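Local coordinates for glycosyl hydrolase family 62 protein (Coprinopsis cinerea, PDB 5B6T) that hydrolyses alpha-L-arabinofuranosidic linkages, probably releasing arabinose side groups from arabinoxylan as a family 62 glycoside hydrolase, at residues A[159-164]-A[188-193]; A[164-169]-A[180-185]. All coordinates share one frame; numbering follows the deposited sequence.

Contact 1: A[159-164]-A[188-193]; sequences DDNGHL and SNKNRL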
loop_
_atom_site.group_PDB
_atom_site.type_symbol
_atom_site.label_atom_id
_atom_site.label_comp_id
_atom_site.label_asym_id
_atom_site.label_seq_id
_atom_site.Cartn_x
_atom_site.Cartn_y
_atom_site.Cartn_z
ATOM N N ASP A 159 9.616 6.091 -7.506
ATOM C CA ASP A 159 9.664 6.489 -8.898
ATOM C C ASP A 159 9.792 5.345 -9.898
ATOM O O ASP A 159 10.043 5.597 -11.070
ATOM C CB ASP A 159 10.762 7.537 -9.140
ATOM C CG ASP A 159 12.149 7.055 -8.785
ATOM O OD1 ASP A 159 12.340 5.867 -8.438
ATOM O OD2 ASP A 159 13.082 7.883 -8.928
ATOM N N ASP A 160 9.640 4.102 -9.452
ATOM C CA ASP A 160 9.901 2.939 -10.311
ATOM C C ASP A 160 11.305 2.992 -10.919
ATOM O O ASP A 160 11.548 2.403 -11.978
ATOM C CB ASP A 160 8.870 2.863 -11.452
ATOM C CG ASP A 160 7.517 2.359 -11.012
ATOM O OD1 ASP A 160 7.433 1.754 -9.889
ATOM O OD2 ASP A 160 6.538 2.526 -11.807
ATOM N N ASN A 161 12.209 3.694 -10.250
ATOM C CA ASN A 161 13.587 3.842 -10.725
ATOM C C ASN A 161 14.588 3.689 -9.615
ATOM O O ASN A 161 15.729 4.140 -9.738
ATOM C CB ASN A 161 13.816 5.188 -11.430
ATOM C CG ASN A 161 15.001 5.133 -12.384
ATOM O OD1 ASN A 161 15.237 4.126 -13.050
ATOM N ND2 ASN A 161 15.761 6.242 -12.445
ATOM N N GLY A 162 14.180 3.014 -8.542
ATOM C CA GLY A 162 15.125 2.691 -7.502
ATOM C C GLY A 162 15.320 3.750 -6.443
ATOM O O GLY A 162 16.290 3.654 -5.685
ATOM N N HIS A 163 14.406 4.729 -6.336
ATOM C CA HIS A 163 14.489 5.727 -5.275
ATOM C C HIS A 163 13.227 5.710 -4.464
ATOM O O HIS A 163 12.142 5.606 -5.015
ATOM C CB HIS A 163 14.690 7.134 -5.836
ATOM C CG HIS A 163 15.825 7.217 -6.801
ATOM N ND1 HIS A 163 15.636 7.262 -8.164
ATOM C CD2 HIS A 163 17.163 7.230 -6.604
ATOM C CE1 HIS A 163 16.813 7.235 -8.770
ATOM N NE2 HIS A 163 17.756 7.247 -7.840
ATOM N N LEU A 164 13.389 5.799 -3.152
ATOM C CA LEU A 164 12.304 6.054 -2.216
ATOM C C LEU A 164 12.507 7.456 -1.673
ATOM O O LEU A 164 13.554 7.761 -1.103
ATOM C CB LEU A 164 12.351 5.054 -1.060
ATOM C CG LEU A 164 11.322 5.258 0.064
ATOM C CD1 LEU A 164 9.890 5.010 -0.406
ATOM C CD2 LEU A 164 11.647 4.337 1.226
ATOM N N SER A 188 21.004 1.261 -7.090
ATOM C CA SER A 188 21.342 1.416 -8.508
ATOM C C SER A 188 20.606 0.422 -9.415
ATOM O O SER A 188 20.458 0.686 -10.609
ATOM C CB SER A 188 22.847 1.251 -8.713
ATOM O OG SER A 188 23.242 -0.047 -8.277
ATOM N N ASN A 189 20.120 -0.690 -8.856
ATOM C CA ASN A 189 19.252 -1.597 -9.592
ATOM C C ASN A 189 17.801 -1.328 -9.190
ATOM O O ASN A 189 17.371 -1.691 -8.081
ATOM C CB ASN A 189 19.634 -3.056 -9.301
ATOM C CG ASN A 189 18.747 -4.045 -10.022
ATOM O OD1 ASN A 189 17.810 -3.677 -10.706
ATOM N ND2 ASN A 189 19.026 -5.324 -9.849
ATOM N N LYS A 190 17.063 -0.664 -10.073
ATOM C CA LYS A 190 15.682 -0.301 -9.768
ATOM C C LYS A 190 14.824 -1.496 -9.363
ATOM O O LYS A 190 13.889 -1.337 -8.561
ATOM C CB LYS A 190 15.034 0.450 -10.930
ATOM C CG LYS A 190 14.852 -0.394 -12.173
ATOM C CD LYS A 190 14.307 0.438 -13.343
ATOM C CE LYS A 190 13.990 -0.432 -14.546
ATOM N NZ LYS A 190 13.381 0.362 -15.657
ATOM N N ASN A 191 15.129 -2.680 -9.862
ATOM C CA ASN A 191 14.334 -3.859 -9.516
ATOM C C ASN A 191 14.446 -4.223 -8.033
ATOM O O ASN A 191 13.548 -4.825 -7.506
ATOM C CB ASN A 191 14.750 -5.044 -10.376
ATOM C CG ASN A 191 14.163 -4.984 -11.785
ATOM O OD1 ASN A 191 13.485 -4.044 -12.156
ATOM N ND2 ASN A 191 14.410 -6.027 -12.554
ATOM N N ARG A 192 15.537 -3.853 -7.380
ATOM C CA ARG A 192 15.735 -4.161 -5.966
ATOM C C ARG A 192 14.917 -3.256 -5.045
ATOM O O ARG A 192 14.669 -3.614 -3.893
ATOM C CB ARG A 192 17.209 -4.047 -5.581
ATOM C CG ARG A 192 18.114 -5.066 -6.233
ATOM C CD ARG A 192 17.953 -6.427 -5.604
ATOM N NE ARG A 192 18.519 -6.481 -4.256
ATOM C CZ ARG A 192 18.536 -7.548 -3.445
ATOM N NH1 ARG A 192 17.973 -8.715 -3.789
ATOM N NH2 ARG A 192 19.110 -7.405 -2.255
ATOM N N LEU A 193 14.470 -2.107 -5.551
ATOM C CA LEU A 193 13.742 -1.130 -4.726
ATOM C C LEU A 193 12.748 -0.430 -5.641
ATOM O O LEU A 193 12.914 0.728 -6.039
ATOM C CB LEU A 193 14.726 -0.162 -4.080
ATOM C CG LEU A 193 14.180 0.670 -2.922
ATOM C CD1 LEU A 193 14.044 -0.167 -1.661
ATOM C CD2 LEU A 193 15.056 1.889 -2.664
HETATM O O HOH W 1 11.581 2.458 -14.680
#
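K190 lays its side chain along the backbone of the turn D160-G162, and CB, CD and NZ in turn can be followed to their partners. CB rests on the peptide between N161 and G162, 3.5 Å from N161 C. CG stands between the backbone N and carbonyl carbon of K190 (chi1 66°), and from there the extended chain runs past the turn: CD comes 3.7 Å from D160 O and lies nearly as close to N161 OD1, while N161 ND2 turns to N135 O. At the tip, NZ donates to a water 2.9 Å away, and the same water donates to D160 O. G162 carries the closest backbone approach, its CA making a CA-H...O contact of 3.3 Å with L193 O; its phi of 87°, and the nearness of K190 CA, leave little room for a side chain. The turn itself is shaped by D159, whose OD1 accepts N161 N (an Asx turn) and H163 N from opposite faces of the carboxylate plane, while OD2 takes H163 ND1 at 2.7 Å with its syn lone pair. The two segments therefore meet through aliphatic carbons on peptide groups and a CA-H...O contact, and the lysine ammonium reaches the turn through a water.

Contact 2: A[164-169]-A[180-185]; sequences LYRSQT and EPVIAM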
loop_
_atom_site.group_PDB
_atom_site.type_symbol
_atom_site.label_atom_id
_atom_site.label_comp_id
_atom_site.label_asym_id
_atom_site.label_seq_id
_atom_site.Cartn_x
_atom_site.Cartn_y
_atom_site.Cartn_z
ATOM N N LEU A 164 13.389 5.799 -3.152
ATOM C CA LEU A 164 12.304 6.054 -2.216
ATOM C C LEU A 164 12.507 7.456 -1.673
ATOM O O LEU A 164 13.554 7.761 -1.103
ATOM C CB LEU A 164 12.351 5.054 -1.060
ATOM C CG LEU A 164 11.322 5.258 0.064
ATOM C CD1 LEU A 164 9.890 5.010 -0.406
ATOM C CD2 LEU A 164 11.647 4.337 1.226
ATOM N N TYR A 165 11.514 8.307 -1.851
ATOM C CA TYR A 165 11.572 9.701 -1.416
ATOM C C TYR A 165 10.752 9.927 -0.154
ATOM O O TYR A 165 9.742 9.226 0.091
ATOM C CB TYR A 165 11.020 10.630 -2.492
ATOM C CG TYR A 165 11.717 10.490 -3.821
ATOM C CD1 TYR A 165 12.880 11.170 -4.076
ATOM C CD2 TYR A 165 11.193 9.692 -4.830
ATOM C CE1 TYR A 165 13.539 11.015 -5.281
ATOM C CE2 TYR A 165 11.852 9.521 -6.049
ATOM C CZ TYR A 165 13.026 10.197 -6.266
ATOM O OH TYR A 165 13.673 10.088 -7.477
ATOM N N ARG A 166 11.160 10.943 0.608
ATOM C CA ARG A 166 10.460 11.307 1.837
ATOM C C ARG A 166 10.455 12.833 2.057
ATOM O O ARG A 166 11.531 13.446 2.085
ATOM C CB ARG A 166 11.116 10.629 3.025
ATOM C CG ARG A 166 10.385 10.809 4.351
ATOM C CD ARG A 166 11.157 10.369 5.579
ATOM N NE ARG A 166 12.424 11.100 5.724
ATOM C CZ ARG A 166 12.534 12.325 6.222
ATOM N NH1 ARG A 166 11.480 12.979 6.651
ATOM N NH2 ARG A 166 13.723 12.896 6.284
ATOM N N SER A 167 9.255 13.416 2.167
ATOM C CA SER A 167 9.063 14.812 2.598
ATOM C C SER A 167 8.486 14.804 3.983
ATOM O O SER A 167 7.921 13.797 4.457
ATOM C CB SER A 167 8.099 15.566 1.679
ATOM O OG SER A 167 8.659 15.771 0.391
ATOM N N GLN A 168 8.602 15.944 4.657
ATOM C CA GLN A 168 7.942 16.083 5.945
ATOM C C GLN A 168 7.300 17.433 6.125
ATOM O O GLN A 168 7.658 18.396 5.437
ATOM C CB GLN A 168 8.935 15.791 7.071
ATOM C CG GLN A 168 10.187 16.662 7.010
ATOM C CD GLN A 168 11.105 16.370 8.167
ATOM O OE1 GLN A 168 11.577 15.226 8.345
ATOM N NE2 GLN A 168 11.365 17.397 8.984
ATOM N N THR A 169 6.309 17.469 7.022
ATOM C CA THR A 169 5.665 18.690 7.455
ATOM C C THR A 169 5.277 18.540 8.925
ATOM O O THR A 169 5.384 17.458 9.465
ATOM C CB THR A 169 4.422 19.038 6.586
ATOM O OG1 THR A 169 4.003 20.384 6.830
ATOM C CG2 THR A 169 3.259 18.125 6.854
ATOM N N GLU A 180 10.739 19.826 0.394
ATOM C CA GLU A 180 11.350 19.149 -0.731
ATOM C C GLU A 180 11.735 17.742 -0.273
ATOM O O GLU A 180 12.340 17.570 0.778
ATOM C CB GLU A 180 12.599 19.902 -1.213
ATOM C CG GLU A 180 13.300 19.251 -2.418
ATOM C CD GLU A 180 12.554 19.357 -3.762
ATOM O OE1 GLU A 180 11.480 20.052 -3.804
ATOM O OE2 GLU A 180 13.059 18.751 -4.782
ATOM N N PRO A 181 11.379 16.699 -1.049
ATOM C CA PRO A 181 11.788 15.373 -0.575
ATOM C C PRO A 181 13.292 15.154 -0.534
ATOM O O PRO A 181 14.037 15.763 -1.309
ATOM C CB PRO A 181 11.157 14.407 -1.588
ATOM C CG PRO A 181 10.242 15.226 -2.422
ATOM C CD PRO A 181 10.691 16.635 -2.343
ATOM N N VAL A 182 13.725 14.276 0.377
ATOM C CA VAL A 182 15.085 13.705 0.343
ATOM C C VAL A 182 14.962 12.280 -0.197
ATOM O O VAL A 182 13.872 11.715 -0.241
ATOM C CB VAL A 182 15.796 13.716 1.726
ATOM C CG1 VAL A 182 15.955 15.158 2.215
ATOM C CG2 VAL A 182 15.064 12.849 2.735
ATOM N N ILE A 183 16.062 11.710 -0.640
ATOM C CA ILE A 183 16.095 10.293 -1.019
ATOM C C ILE A 183 16.318 9.530 0.285
ATOM O O ILE A 183 17.391 9.615 0.921
ATOM C CB ILE A 183 17.179 9.992 -2.096
ATOM C CG1 ILE A 183 16.753 10.627 -3.438
ATOM C CG2 ILE A 183 17.333 8.479 -2.250
ATOM C CD1 ILE A 183 17.812 10.716 -4.524
ATOM N N ALA A 184 15.270 8.863 0.752
ATOM C CA ALA A 184 15.337 8.066 1.967
ATOM C C ALA A 184 16.098 6.739 1.793
ATOM O O ALA A 184 16.696 6.216 2.745
ATOM C CB ALA A 184 13.932 7.772 2.452
ATOM N N MET A 185 16.012 6.170 0.600
ATOM C CA MET A 185 16.688 4.926 0.269
ATOM C C MET A 185 16.806 4.850 -1.248
ATOM O O MET A 185 15.944 5.358 -1.986
ATOM C CB MET A 185 15.910 3.700 0.783
ATOM C CG MET A 185 16.698 2.415 0.633
ATOM S SD MET A 185 15.781 1.023 1.320
ATOM C CE MET A 185 16.146 1.221 3.046
HETATM O O HOH W 2 12.439 15.817 3.294
#
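L164 O is gripped by two successive amides of the facing strand: A184 N donates at 2.8 Å, nearly along the C=O axis, and M185 N adds a weak bond of 3.4 Å. L164 N returns a nearly straight bond to M185 O (N-H...O 175°). Two residues, A184 and M185, therefore face L164, which defines a classic beta bulge. The register moves by one there, since Y165 pairs with I183 as a non-hydrogen-bonded pair and R166 with V182 as a hydrogen-bonded one. In the R166-V182 pair both bonds measure 2.9 Å, R166 N meeting V182 O in the carbonyl plane and V182 N approaching R166 O from above the plane of its carbonyl group. This is the outer hairpin of a four-stranded antiparallel sheet, with 182-186 as its edge strand within the chain; such four-stranded blades are the units of the five-bladed beta-propeller of family 62. On one face, Y165 and I183 run side by side, with ring atom CE1 3.7 Å from I183 CG1. On the other, R166 holds CG anti to its own N (chi1 -174°) and bends at chi3, which brings NH2 alongside V182 CG2 at 3.8 Å. Its NH1 donates in plane to a lone pair of Q168 OE1 and also bonds H154 ND1 on the neighbouring strand. Replacing R166 by an alanine would probably leave Q168 OE1 and H154 ND1 without this donor and uncover the V182 methyl. Further along, P181 packs its ring against S167, CG lying 3.3 Å from OG, a hydroxyl that bonds Y125 OH and N179 O.

Strand 163-170 serves both contacts, with L164 as their shared residue: contact 1 uses the turn leading into the strand, contact 2 the strand itself and its hairpin partner. Their centres lie about 14 Å apart. A probable hydrogen bond of 2.7 Å from Y165 OH to D159 OD2 ties the turn of contact 1 to an aromatic side chain of contact 2, and L193 CD2 packs 3.6 Å from M185 O. The 188-193 segment follows the edge strand of contact 2 and leads to strand 195-202 of the next sheet, joining two sheets. The lead ion lies about 4 Å from the D160 side chain; the L164 side chain, about 11 Å from calcium, is no ligand.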